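Side-chain contacts in phosphatidylglycerophosphatase and protein-tyrosine phosphatase 1 (Mus musculus, PDB 3RGO), which dephosphorylates phosphatidylglycerophosphate to phosphatidylglycerol, an essential step on the mitochondrial route to cardiolipin: residues 35-39 / 40-44; 69-72 / 73-76; 116-119 / 120-123; 134-137 / 138-141. One frame throughout, in Å; residues are numbered along the deposited sequence.

Contact 1: residues 35-39 / 40-44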
ATOM      1  N   MET A  35       3.401   6.360   2.605  1.00 41.70           N
ATOM      2  CA  MET A  35       3.792   7.062   1.397  1.00 40.43           C
ATOM      3  C   MET A  35       3.741   8.565   1.605  1.00 41.05           C
ATOM      4  O   MET A  35       2.815   9.085   2.227  1.00 39.19           O
ATOM      5  CB  MET A  35       2.903   6.642   0.226  1.00 37.86           C
ATOM      6  CG  MET A  35       3.135   5.206  -0.214  1.00 40.72           C
ATOM      7  SD  MET A  35       1.789   4.545  -1.210  1.00 49.23           S
ATOM      8  CE  MET A  35       0.738   3.924   0.094  1.00121.73           C
ATOM      9  N   ASN A  36       4.760   9.246   1.089  1.00 44.71           N
ATOM     10  CA  ASN A  36       4.845  10.702   1.138  1.00 47.10           C
ATOM     11  C   ASN A  36       4.577  11.296   2.518  1.00 52.96           C
ATOM     12  O   ASN A  36       3.867  12.290   2.638  1.00 49.87           O
ATOM     13  CB  ASN A  36       3.904  11.333   0.111  1.00 45.74           C
ATOM     14  CG  ASN A  36       4.404  11.174  -1.315  1.00 48.93           C
ATOM     15  OD1 ASN A  36       3.829  11.730  -2.253  1.00 53.22           O
ATOM     16  ND2 ASN A  36       5.487  10.424  -1.483  1.00 40.70           N
ATOM     17  N   GLU A  37       5.146  10.685   3.551  1.00 58.18           N
ATOM     18  CA  GLU A  37       5.049  11.228   4.902  1.00 65.17           C
ATOM     19  C   GLU A  37       5.352  12.728   4.899  1.00 67.26           C
ATOM     20  O   GLU A  37       6.462  13.144   4.565  1.00 63.85           O
ATOM     21  CB  GLU A  37       6.013  10.497   5.840  1.00 68.18           C
ATOM     22  CG  GLU A  37       6.092  11.090   7.235  1.00 73.20           C
ATOM     23  CD  GLU A  37       7.130  10.401   8.100  1.00 76.68           C
ATOM     24  OE1 GLU A  37       8.299  10.844   8.095  1.00 76.04           O
ATOM     25  OE2 GLU A  37       6.777   9.417   8.785  1.00 79.14           O
ATOM     26  N   GLU A  38       4.358  13.532   5.263  1.00 73.60           N
ATOM     27  CA  GLU A  38       4.494  14.985   5.238  1.00 80.87           C
ATOM     28  C   GLU A  38       4.715  15.558   6.634  1.00 81.13           C
ATOM     29  O   GLU A  38       4.080  15.134   7.601  1.00 76.37           O
ATOM     30  CB  GLU A  38       3.269  15.627   4.583  1.00 86.39           C
ATOM     31  CG  GLU A  38       3.095  15.249   3.120  1.00 91.06           C
ATOM     32  CD  GLU A  38       1.647  15.008   2.746  1.00 93.94           C
ATOM     33  OE1 GLU A  38       0.780  15.801   3.174  1.00 96.36           O
ATOM     34  OE2 GLU A  38       1.375  14.024   2.023  1.00 92.58           O
ATOM     35  N   TYR A  39       5.621  16.525   6.723  1.00 86.68           N
ATOM     36  CA  TYR A  39       6.008  17.113   8.001  1.00 93.46           C
ATOM     37  C   TYR A  39       4.858  17.880   8.644  1.00 91.76           C
ATOM     38  O   TYR A  39       4.844  18.098   9.856  1.00 93.79           O
ATOM     39  CB  TYR A  39       7.203  18.047   7.809  1.00101.01           C
ATOM     40  CG  TYR A  39       8.324  17.448   6.988  1.00105.71           C
ATOM     41  CD1 TYR A  39       9.303  16.663   7.583  1.00107.88           C
ATOM     42  CD2 TYR A  39       8.403  17.668   5.620  1.00107.50           C
ATOM     43  CE1 TYR A  39      10.329  16.114   6.839  1.00109.34           C
ATOM     44  CE2 TYR A  39       9.426  17.122   4.866  1.00109.05           C
ATOM     45  CZ  TYR A  39      10.386  16.347   5.481  1.00109.70           C
ATOM     46  OH  TYR A  39      11.406  15.802   4.736  1.00110.34           O
ATOM     47  N   GLU A  40       3.894  18.286   7.828  1.00 87.53           N
ATOM     48  CA  GLU A  40       2.794  19.113   8.303  1.00 86.92           C
ATOM     49  C   GLU A  40       1.722  18.292   9.006  1.00 79.50           C
ATOM     50  O   GLU A  40       0.864  18.840   9.698  1.00 75.12           O
ATOM     51  CB  GLU A  40       2.179  19.879   7.134  1.00 92.79           C
ATOM     52  CG  GLU A  40       3.047  19.870   5.888  1.00 97.85           C
ATOM     53  CD  GLU A  40       2.980  21.177   5.132  1.00104.72           C
ATOM     54  OE1 GLU A  40       2.361  22.129   5.650  1.00107.72           O
ATOM     55  OE2 GLU A  40       3.552  21.254   4.024  1.00106.83           O
ATOM     56  N   THR A  41       1.777  16.975   8.839  1.00 75.77           N
ATOM     57  CA  THR A  41       0.726  16.109   9.355  1.00 72.57           C
ATOM     58  C   THR A  41       1.249  14.995  10.259  1.00 70.25           C
ATOM     59  O   THR A  41       0.470  14.199  10.783  1.00 67.38           O
ATOM     60  CB  THR A  41      -0.078  15.481   8.203  1.00 73.00           C
ATOM     61  OG1 THR A  41      -1.243  14.835   8.727  1.00 76.28           O
ATOM     62  CG2 THR A  41       0.770  14.470   7.447  1.00 70.27           C
ATOM     63  N   ARG A  42       2.563  14.943  10.451  1.00 73.73           N
ATOM     64  CA  ARG A  42       3.176  13.833  11.179  1.00 76.68           C
ATOM     65  C   ARG A  42       2.916  13.862  12.688  1.00 73.20           C
ATOM     66  O   ARG A  42       3.211  12.894  13.389  1.00 74.43           O
ATOM     67  CB  ARG A  42       4.681  13.753  10.898  1.00 83.83           C
ATOM     68  CG  ARG A  42       5.323  12.436  11.332  1.00 88.06           C
ATOM     69  CD  ARG A  42       6.783  12.366  10.915  1.00 91.65           C
ATOM     70  NE  ARG A  42       7.381  11.057  11.174  1.00 92.45           N
ATOM     71  CZ  ARG A  42       8.165  10.782  12.212  1.00 93.92           C
ATOM     72  NH1 ARG A  42       8.451  11.727  13.099  1.00 95.16           N
ATOM     73  NH2 ARG A  42       8.668   9.563  12.361  1.00 92.82           N
ATOM     74  N   PHE A  43       2.366  14.963  13.190  1.00 68.96           N
ATOM     75  CA  PHE A  43       2.020  15.035  14.606  1.00 64.50           C
ATOM     76  C   PHE A  43       0.778  14.192  14.888  1.00 61.91           C
ATOM     77  O   PHE A  43       0.510  13.818  16.030  1.00 64.84           O
ATOM     78  CB  PHE A  43       1.815  16.488  15.055  1.00 66.46           C
ATOM     79  CG  PHE A  43       0.439  17.029  14.776  1.00 65.57           C
ATOM     80  CD1 PHE A  43       0.122  17.556  13.535  1.00 60.60           C
ATOM     81  CD2 PHE A  43      -0.534  17.027  15.765  1.00 68.28           C
ATOM     82  CE1 PHE A  43      -1.140  18.056  13.282  1.00 59.97           C
ATOM     83  CE2 PHE A  43      -1.798  17.531  15.519  1.00 65.01           C
ATOM     84  CZ  PHE A  43      -2.101  18.045  14.276  1.00 61.87           C
ATOM     85  N   LEU A  44       0.035  13.891  13.829  1.00 60.40           N
ATOM     86  CA  LEU A  44      -1.176  13.084  13.916  1.00 60.67           C
ATOM     87  C   LEU A  44      -0.860  11.597  13.961  1.00 57.60           C
ATOM     88  O   LEU A  44      -1.640  10.802  14.486  1.00 56.00           O
ATOM     89  CB  LEU A  44      -2.065  13.356  12.702  1.00 61.75           C
ATOM     90  CG  LEU A  44      -3.323  14.204  12.891  1.00 64.02           C
ATOM     91  CD1 LEU A  44      -3.273  14.984  14.191  1.00 64.78           C
ATOM     92  CD2 LEU A  44      -3.507  15.126  11.699  1.00 63.83           C
TER

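Contact 2: residues 69-72 / 73-76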
ATOM      1  N   VAL A  69       3.145   8.165  -8.068  1.00 42.17           N
ATOM      2  CA  VAL A  69       3.585   6.776  -7.934  1.00 42.86           C
ATOM      3  C   VAL A  69       5.083   6.717  -7.672  1.00 46.24           C
ATOM      4  O   VAL A  69       5.843   7.520  -8.220  1.00 46.54           O
ATOM      5  CB  VAL A  69       3.308   5.961  -9.223  1.00 60.79           C
ATOM      6  CG1 VAL A  69       3.609   4.487  -9.005  1.00 58.24           C
ATOM      7  CG2 VAL A  69       1.878   6.135  -9.667  1.00 62.48           C
ATOM      8  N   PRO A  70       5.515   5.772  -6.824  1.00 44.63           N
ATOM      9  CA  PRO A  70       6.952   5.554  -6.628  1.00 47.12           C
ATOM     10  C   PRO A  70       7.605   5.096  -7.926  1.00 49.52           C
ATOM     11  O   PRO A  70       6.932   4.948  -8.951  1.00 49.63           O
ATOM     12  CB  PRO A  70       7.002   4.407  -5.612  1.00 44.81           C
ATOM     13  CG  PRO A  70       5.666   4.412  -4.944  1.00 42.89           C
ATOM     14  CD  PRO A  70       4.693   4.898  -5.967  1.00 40.44           C
ATOM     15  N   THR A  71       8.911   4.877  -7.885  1.00 49.52           N
ATOM     16  CA  THR A  71       9.581   4.240  -9.002  1.00 49.45           C
ATOM     17  C   THR A  71       9.111   2.794  -9.059  1.00 47.51           C
ATOM     18  O   THR A  71       8.524   2.285  -8.103  1.00 46.04           O
ATOM     19  CB  THR A  71      11.101   4.240  -8.820  1.00 54.09           C
ATOM     20  OG1 THR A  71      11.423   3.660  -7.548  1.00 53.20           O
ATOM     21  CG2 THR A  71      11.652   5.659  -8.890  1.00 55.81           C
ATOM     22  N   LEU A  72       9.364   2.140 -10.184  1.00 46.39           N
ATOM     23  CA  LEU A  72       9.116   0.709 -10.303  1.00 49.53           C
ATOM     24  C   LEU A  72       9.790  -0.020  -9.147  1.00 49.14           C
ATOM     25  O   LEU A  72       9.202  -0.903  -8.531  1.00 48.33           O
ATOM     26  CB  LEU A  72       9.684   0.186 -11.625  1.00 47.81           C
ATOM     27  CG  LEU A  72       8.734  -0.101 -12.794  1.00 53.52           C
ATOM     28  CD1 LEU A  72       7.281   0.193 -12.444  1.00 47.69           C
ATOM     29  CD2 LEU A  72       9.171   0.644 -14.062  1.00 53.21           C
ATOM     30  N   ALA A  73      11.034   0.359  -8.870  1.00 52.94           N
ATOM     31  CA  ALA A  73      11.840  -0.297  -7.847  1.00 55.66           C
ATOM     32  C   ALA A  73      11.186  -0.214  -6.473  1.00 53.35           C
ATOM     33  O   ALA A  73      11.229  -1.168  -5.697  1.00 51.05           O
ATOM     34  CB  ALA A  73      13.238   0.308  -7.805  1.00 56.01           C
ATOM     35  N   ASN A  74      10.585   0.935  -6.177  1.00 50.60           N
ATOM     36  CA  ASN A  74       9.939   1.144  -4.889  1.00 48.51           C
ATOM     37  C   ASN A  74       8.554   0.509  -4.829  1.00 46.20           C
ATOM     38  O   ASN A  74       8.067   0.159  -3.755  1.00 44.23           O
ATOM     39  CB  ASN A  74       9.887   2.635  -4.546  1.00 50.10           C
ATOM     40  CG  ASN A  74      11.229   3.167  -4.062  1.00 50.39           C
ATOM     41  OD1 ASN A  74      11.499   4.366  -4.133  1.00 54.58           O
ATOM     42  ND2 ASN A  74      12.078   2.270  -3.568  1.00 46.34           N
ATOM     43  N   LEU A  75       7.933   0.358  -5.995  1.00 44.44           N
ATOM     44  CA  LEU A  75       6.698  -0.403  -6.121  1.00 42.38           C
ATOM     45  C   LEU A  75       6.973  -1.863  -5.769  1.00 40.89           C
ATOM     46  O   LEU A  75       6.200  -2.495  -5.047  1.00 36.67           O
ATOM     47  CB  LEU A  75       6.161  -0.295  -7.550  1.00 47.36           C
ATOM     48  CG  LEU A  75       4.744   0.241  -7.775  1.00 47.16           C
ATOM     49  CD1 LEU A  75       4.328   1.244  -6.703  1.00 42.14           C
ATOM     50  CD2 LEU A  75       4.611   0.839  -9.177  1.00 41.31           C
ATOM     51  N   HIS A  76       8.081  -2.395  -6.286  1.00 42.30           N
ATOM     52  CA  HIS A  76       8.499  -3.756  -5.961  1.00 45.40           C
ATOM     53  C   HIS A  76       8.865  -3.872  -4.485  1.00 42.92           C
ATOM     54  O   HIS A  76       8.574  -4.880  -3.839  1.00 39.32           O
ATOM     55  CB  HIS A  76       9.687  -4.194  -6.827  1.00 48.22           C
ATOM     56  CG  HIS A  76       9.305  -4.621  -8.210  1.00 49.71           C
ATOM     57  ND1 HIS A  76       9.539  -3.841  -9.321  1.00 50.02           N
ATOM     58  CD2 HIS A  76       8.701  -5.747  -8.660  1.00 50.40           C
ATOM     59  CE1 HIS A  76       9.097  -4.468 -10.397  1.00 49.96           C
ATOM     60  NE2 HIS A  76       8.585  -5.627 -10.024  1.00 48.58           N
TER
HETATM   61  O   HOH W   1      10.266   6.214  -5.585  1.00 43.81           O

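Contact 3: residues 116-119 / 120-123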
ATOM      1  N   ASN A 116      -1.700 -11.884 -10.849  1.00 38.82           N
ATOM      2  CA  ASN A 116      -1.423 -11.723 -12.261  1.00 38.19           C
ATOM      3  C   ASN A 116      -2.633 -11.086 -12.951  1.00 37.73           C
ATOM      4  O   ASN A 116      -3.111 -11.585 -13.968  1.00 39.63           O
ATOM      5  CB  ASN A 116      -1.086 -13.075 -12.908  1.00 49.22           C
ATOM      6  CG  ASN A 116      -0.722 -12.943 -14.368  1.00 61.81           C
ATOM      7  OD1 ASN A 116      -0.119 -11.951 -14.782  1.00 69.45           O
ATOM      8  ND2 ASN A 116      -1.091 -13.945 -15.164  1.00 63.92           N
ATOM      9  N   TRP A 117      -3.133  -9.995 -12.373  1.00 42.60           N
ATOM     10  CA  TRP A 117      -4.266  -9.251 -12.928  1.00 42.58           C
ATOM     11  C   TRP A 117      -3.804  -8.052 -13.751  1.00 41.65           C
ATOM     12  O   TRP A 117      -2.686  -7.562 -13.588  1.00 35.45           O
ATOM     13  CB  TRP A 117      -5.178  -8.726 -11.810  1.00 37.12           C
ATOM     14  CG  TRP A 117      -6.109  -9.727 -11.200  1.00 38.71           C
ATOM     15  CD1 TRP A 117      -6.345 -11.012 -11.626  1.00 41.50           C
ATOM     16  CD2 TRP A 117      -6.944  -9.526 -10.055  1.00 39.37           C
ATOM     17  NE1 TRP A 117      -7.275 -11.615 -10.808  1.00 39.06           N
ATOM     18  CE2 TRP A 117      -7.654 -10.728  -9.835  1.00 39.59           C
ATOM     19  CE3 TRP A 117      -7.160  -8.448  -9.190  1.00 38.31           C
ATOM     20  CZ2 TRP A 117      -8.562 -10.877  -8.787  1.00 39.86           C
ATOM     21  CZ3 TRP A 117      -8.060  -8.601  -8.148  1.00 41.99           C
ATOM     22  CH2 TRP A 117      -8.752  -9.807  -7.960  1.00 42.23           C
ATOM     23  N   SER A 118      -4.682  -7.575 -14.625  1.00 42.31           N
ATOM     24  CA  SER A 118      -4.439  -6.336 -15.348  1.00 43.13           C
ATOM     25  C   SER A 118      -4.549  -5.164 -14.382  1.00 39.52           C
ATOM     26  O   SER A 118      -5.198  -5.268 -13.339  1.00 41.19           O
ATOM     27  CB  SER A 118      -5.455  -6.165 -16.477  1.00 41.83           C
ATOM     28  OG  SER A 118      -6.759  -5.985 -15.950  1.00 41.78           O
ATOM     29  N   PRO A 119      -3.910  -4.038 -14.718  1.00 37.71           N
ATOM     30  CA  PRO A 119      -4.079  -2.866 -13.856  1.00 41.45           C
ATOM     31  C   PRO A 119      -5.558  -2.571 -13.608  1.00 37.69           C
ATOM     32  O   PRO A 119      -5.945  -2.342 -12.475  1.00 35.80           O
ATOM     33  CB  PRO A 119      -3.421  -1.746 -14.666  1.00 42.78           C
ATOM     34  CG  PRO A 119      -2.354  -2.455 -15.451  1.00 43.11           C
ATOM     35  CD  PRO A 119      -2.946  -3.801 -15.808  1.00 37.37           C
ATOM     36  N   GLU A 120      -6.377  -2.605 -14.653  1.00 45.24           N
ATOM     37  CA  GLU A 120      -7.786  -2.247 -14.511  1.00 43.57           C
ATOM     38  C   GLU A 120      -8.584  -3.239 -13.658  1.00 43.50           C
ATOM     39  O   GLU A 120      -9.506  -2.848 -12.948  1.00 43.48           O
ATOM     40  CB  GLU A 120      -8.439  -2.048 -15.887  1.00 47.85           C
ATOM     41  CG  GLU A 120      -8.369  -3.258 -16.791  1.00 51.86           C
ATOM     42  CD  GLU A 120      -7.181  -3.239 -17.747  1.00 48.14           C
ATOM     43  OE1 GLU A 120      -6.128  -2.659 -17.413  1.00 46.71           O
ATOM     44  OE2 GLU A 120      -7.307  -3.823 -18.840  1.00 47.65           O
ATOM     45  N   GLU A 121      -8.234  -4.523 -13.725  1.00 45.29           N
ATOM     46  CA  GLU A 121      -8.870  -5.519 -12.864  1.00 42.03           C
ATOM     47  C   GLU A 121      -8.599  -5.224 -11.389  1.00 38.62           C
ATOM     48  O   GLU A 121      -9.504  -5.264 -10.557  1.00 38.76           O
ATOM     49  CB  GLU A 121      -8.392  -6.931 -13.214  1.00 43.49           C
ATOM     50  CG  GLU A 121      -9.260  -7.631 -14.240  1.00 48.85           C
ATOM     51  CD  GLU A 121      -8.659  -8.928 -14.728  1.00 49.11           C
ATOM     52  OE1 GLU A 121      -7.418  -9.002 -14.876  1.00 44.18           O
ATOM     53  OE2 GLU A 121      -9.430  -9.876 -14.973  1.00 52.67           O
ATOM     54  N   ALA A 122      -7.341  -4.943 -11.075  1.00 35.43           N
ATOM     55  CA  ALA A 122      -6.932  -4.616  -9.716  1.00 33.42           C
ATOM     56  C   ALA A 122      -7.629  -3.352  -9.214  1.00 38.53           C
ATOM     57  O   ALA A 122      -8.160  -3.318  -8.104  1.00 34.06           O
ATOM     58  CB  ALA A 122      -5.433  -4.428  -9.661  1.00 30.59           C
ATOM     59  N   ILE A 123      -7.619  -2.314 -10.043  1.00 40.28           N
ATOM     60  CA  ILE A 123      -8.210  -1.035  -9.663  1.00 39.92           C
ATOM     61  C   ILE A 123      -9.709  -1.177  -9.416  1.00 40.59           C
ATOM     62  O   ILE A 123     -10.232  -0.700  -8.408  1.00 42.18           O
ATOM     63  CB  ILE A 123      -7.924   0.044 -10.729  1.00 41.72           C
ATOM     64  CG1 ILE A 123      -6.423   0.352 -10.768  1.00 37.74           C
ATOM     65  CG2 ILE A 123      -8.716   1.312 -10.440  1.00 44.25           C
ATOM     66  CD1 ILE A 123      -5.991   1.187 -11.958  1.00 41.23           C
TER

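Contact 4: residues 134-137 / 138-141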
ATOM      1  N   SER A 134      -9.209   7.060  -7.022  1.00 40.75           N
ATOM      2  CA  SER A 134      -8.884   7.870  -8.184  1.00 40.86           C
ATOM      3  C   SER A 134      -7.442   7.620  -8.600  1.00 42.25           C
ATOM      4  O   SER A 134      -6.515   8.177  -8.016  1.00 42.59           O
ATOM      5  CB  SER A 134      -9.100   9.355  -7.887  1.00 48.84           C
ATOM      6  OG  SER A 134      -8.745  10.143  -9.011  1.00 52.15           O
ATOM      7  N   ILE A 135      -7.261   6.767  -9.601  1.00 37.69           N
ATOM      8  CA  ILE A 135      -5.933   6.480 -10.126  1.00 34.62           C
ATOM      9  C   ILE A 135      -5.770   7.121 -11.507  1.00 39.11           C
ATOM     10  O   ILE A 135      -6.384   6.698 -12.488  1.00 41.32           O
ATOM     11  CB  ILE A 135      -5.652   4.966 -10.150  1.00 35.28           C
ATOM     12  CG1 ILE A 135      -5.667   4.428  -8.709  1.00 36.72           C
ATOM     13  CG2 ILE A 135      -4.318   4.675 -10.834  1.00 33.92           C
ATOM     14  CD1 ILE A 135      -5.590   2.936  -8.589  1.00 36.88           C
ATOM     15  N   ARG A 136      -4.943   8.160 -11.563  1.00 36.92           N
ATOM     16  CA  ARG A 136      -4.801   8.986 -12.762  1.00 36.18           C
ATOM     17  C   ARG A 136      -3.964   8.322 -13.849  1.00 36.75           C
ATOM     18  O   ARG A 136      -3.200   7.405 -13.561  1.00 40.39           O
ATOM     19  CB  ARG A 136      -4.167  10.328 -12.388  1.00 45.81           C
ATOM     20  CG  ARG A 136      -4.982  11.157 -11.413  1.00 51.09           C
ATOM     21  CD  ARG A 136      -4.373  12.548 -11.227  1.00 50.67           C
ATOM     22  NE  ARG A 136      -2.987  12.487 -10.765  1.00 51.93           N
ATOM     23  CZ  ARG A 136      -2.630  12.195  -9.517  1.00 52.44           C
ATOM     24  NH1 ARG A 136      -3.556  11.927  -8.604  1.00 51.73           N
ATOM     25  NH2 ARG A 136      -1.345  12.168  -9.179  1.00 52.23           N
ATOM     26  N   PRO A 137      -4.103   8.790 -15.106  1.00 41.46           N
ATOM     27  CA  PRO A 137      -3.305   8.264 -16.217  1.00 44.73           C
ATOM     28  C   PRO A 137      -1.821   8.172 -15.869  1.00 49.74           C
ATOM     29  O   PRO A 137      -1.178   7.184 -16.223  1.00 50.22           O
ATOM     30  CB  PRO A 137      -3.541   9.291 -17.325  1.00 49.22           C
ATOM     31  CG  PRO A 137      -4.924   9.774 -17.069  1.00 49.88           C
ATOM     32  CD  PRO A 137      -5.099   9.774 -15.565  1.00 43.30           C
ATOM     33  N   SER A 138      -1.293   9.174 -15.172  1.00 49.02           N
ATOM     34  CA  SER A 138       0.115   9.170 -14.783  1.00 50.38           C
ATOM     35  C   SER A 138       0.426   8.002 -13.850  1.00 46.57           C
ATOM     36  O   SER A 138       1.520   7.443 -13.872  1.00 49.09           O
ATOM     37  CB  SER A 138       0.504  10.493 -14.117  1.00 51.62           C
ATOM     38  OG  SER A 138      -0.038  10.594 -12.812  1.00 46.57           O
ATOM     39  N   GLN A 139      -0.540   7.634 -13.023  1.00 43.60           N
ATOM     40  CA  GLN A 139      -0.352   6.508 -12.121  1.00 42.90           C
ATOM     41  C   GLN A 139      -0.595   5.183 -12.840  1.00 38.39           C
ATOM     42  O   GLN A 139       0.089   4.193 -12.582  1.00 37.08           O
ATOM     43  CB  GLN A 139      -1.257   6.646 -10.896  1.00 36.81           C
ATOM     44  CG  GLN A 139      -0.874   7.834 -10.007  1.00 40.68           C
ATOM     45  CD  GLN A 139      -1.985   8.233  -9.068  1.00 41.66           C
ATOM     46  OE1 GLN A 139      -3.143   8.320  -9.473  1.00 39.17           O
ATOM     47  NE2 GLN A 139      -1.640   8.479  -7.801  1.00 38.86           N
ATOM     48  N   LEU A 140      -1.566   5.172 -13.745  1.00 38.49           N
ATOM     49  CA  LEU A 140      -1.888   3.961 -14.497  1.00 39.58           C
ATOM     50  C   LEU A 140      -0.737   3.500 -15.391  1.00 43.80           C
ATOM     51  O   LEU A 140      -0.502   2.299 -15.547  1.00 43.25           O
ATOM     52  CB  LEU A 140      -3.146   4.166 -15.344  1.00 43.17           C
ATOM     53  CG  LEU A 140      -3.666   2.896 -16.018  1.00 41.11           C
ATOM     54  CD1 LEU A 140      -4.115   1.903 -14.949  1.00 41.27           C
ATOM     55  CD2 LEU A 140      -4.802   3.199 -16.991  1.00 40.65           C
ATOM     56  N   GLU A 141      -0.029   4.450 -15.993  1.00 41.52           N
ATOM     57  CA  GLU A 141       1.071   4.097 -16.888  1.00 46.48           C
ATOM     58  C   GLU A 141       2.181   3.330 -16.162  1.00 45.83           C
ATOM     59  O   GLU A 141       2.770   2.400 -16.713  1.00 43.22           O
ATOM     60  CB  GLU A 141       1.628   5.337 -17.586  1.00 55.02           C
ATOM     61  CG  GLU A 141       0.655   5.972 -18.574  1.00 65.87           C
ATOM     62  CD  GLU A 141       0.301   5.049 -19.731  1.00 73.65           C
ATOM     63  OE1 GLU A 141       1.143   4.872 -20.639  1.00 78.97           O
ATOM     64  OE2 GLU A 141      -0.825   4.505 -19.739  1.00 74.33           O
TER
HETATM   65  O   HOH W   2      -3.071   5.734 -18.736  1.00 55.31           O

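Contact 1: residues 35-39 / 40-44
Glu37 and Arg42 meet across a bend in the loop that runs from strand 29-35 to helix 48-53 of the dual-specificity phosphatase fold. The charged contact is a salt bridge in which Arg42 NE donates to Glu37 OE2 at 3.0 Å, nearly straight at 159°. The two flat groups take part differently: OE2 sits at the edge of the guanidinium, close to its plane, whereas NE comes in from above the carboxylate plane, the planes being 65° apart. Arg42 carries its CG anti to the backbone N (chi1 -166°) and stays extended to NE, which brings this nitrogen back to the Glu37 carboxylate. Among the backbone bonds, Thr41 N donates to Glu38 O at 3.2 Å; a type I beta turn follows from Thr41 to Leu44, with Leu44 N bonded to Thr41 O at 3.1 Å. The side chain of Glu38 touches Lys97 and lies about 5 Å from that of Cys96, the predicted phosphocysteine nucleophile, which is consistent with the loop lying at the rim of the active site. Apolar contact is slight: the Thr41 methyl CG2 packs 4.0 Å from Glu38 CB.

Contact 2: residues 69-72 / 73-76
The imidazole of His76 meets the carbonyl of Leu72 obliquely: its ND1 makes a weak bond to Leu72 O at 3.1 Å, bent to 130°. The same oxygen takes the His76 backbone N at 2.9 Å, so one residue supplies both donors. Elsewhere the imidazole meets the ring of Phe146 on helix 137-154, the planes about 35° apart. The pyrrolidine of Pro70 is held along two of its carbons, CB lying 3.5 Å from Asn74 CB and CD 3.7 Å from Leu75 CD1, with the Leu75 side chain crossing it at about a right angle. The other Leu75 methyl, CD2, reaches Val69 CG1 at 3.8 Å, and this apolar group continues onto Met106 of helix 102-115. On the polar side Thr71 OG1 accepts Asn74 N at 3.2 Å, a reach made possible by a chi1 of 54°, which tucks the hydroxyl between the backbone N and the carbonyl carbon. A water joins the same two residues, donating a hydrogen bond to Asn74 OD1 at 2.7 Å and accepting one from Thr71 N. Pro70 is about 9 Å, side chain to side chain, from Cys96, the predicted phosphocysteine nucleophile. The arrangement is a threonine N-cap, opening helix 72-88 of the phosphatase domain.

Contact 3: residues 116-119 / 120-123
Ser118 and Glu121 bond to each other in both directions, a capping box at the start of helix 119-129. Glu121 OE1 receives the Ser118 backbone N at 3.1 Å and 171°, through its anti lone pair, while Ser118 OG receives Glu121 N at 3.0 Å. The hydroxyl is turned in between the backbone N and the carbonyl carbon (chi1 66°), which points it at the first turn. This is the tight part of the contact, and it continues in the backbone, where Ala122 N bonds to Ser118 O at 3.1 Å and Ile123 N to Pro119 O at 3.0 Å. The Ile123 side chain also crowds that last acceptor, CG1 lying 3.2 Å from Pro119 O. Glu120 turns its CG toward Ser118 through chi1 (58°), and the bend at chi2 lays its carboxylate alongside, CD 3.3 Å from Ser118 OG. The solvent side is looser: Glu120 is exposed, and the contacts of Trp117, only partly covered, are longer. The indole crosses the Glu121 side chain at about a right angle, CG and CD1 each 4.0 Å from Glu121 OE1, and its CE3 rests obliquely 3.9 Å from Ala122 CA; its ring is stacked with that of His115. With an alanine in place of Trp117, the Glu121 side chain and the Ala122 backbone would probably lose the cover of the indole, and His115 its stacking partner. On the inner side of the turn, Pro119 and Ile123 face Leu140 of helix 137-154, while Ala122 packs on Leu111 and Ile112 of helix 102-115.

Contact 4: residues 134-137 / 138-141
Arg136 O is gripped by two backbone donors from the first turn of helix 137-154, Leu140 N at 2.8 Å and, weakly, Gln139 N at 2.7 Å. Arg136 is the N-cap residue, and its own N is met by the Gln139 side chain: it donates to OE1 at 2.8 Å and 162°, in the carbonyl plane of the amide. The guanidinium of Arg136, its chain bent at chi3 (-57°), folds back to stack on that amide with the planes 29° apart, Gln139 OE1 lying over one face. The other end of the amide is also fixed, NE2 bonding to Ser101 OG and Gly68 O. A glycine in place of Gln139 would probably leave Arg136 N without its acceptor and the guanidinium without its stacking partner, freer to turn. The Arg136 side chain comes within about 4 Å of a bound sulfate, most likely a crystallisation additive. Ser138 OG bonds to Thr67 O, tying the helix start to another loop. Beside these bonds Ile135 CG2 touches Gln139 CB at 3.6 Å. From here Ile135 leans on Ala104 and Thr105 of helix 102-115, and Leu140 packs against Pro119 and Ile123 of helix 119-129.

How the contacts relate
The contacts follow one another along one phosphatase domain, contact 1 in the loop after strand 29-35 and contacts 2, 3 and 4 at the starts of helices 72-88, 119-129 and 137-154. Contact 4 joins the other helix starts: Val69 CG2 of contact 2 lies 3.3 Å from its Gln139 CG, and Ile123 CG1 of contact 3 lies 3.5 Å from its Ile135 CD1. Contacts 2 and 3 do not touch, their centres about 17 Å apart, and contacts 1 and 3 lie on opposite sides of the chain's centre, about 29 Å between centres. Contacts 1, 2 and 4 bring side chains within about 5 to 9 Å of that of Cys96, the predicted nucleophile; contact 3 lies away.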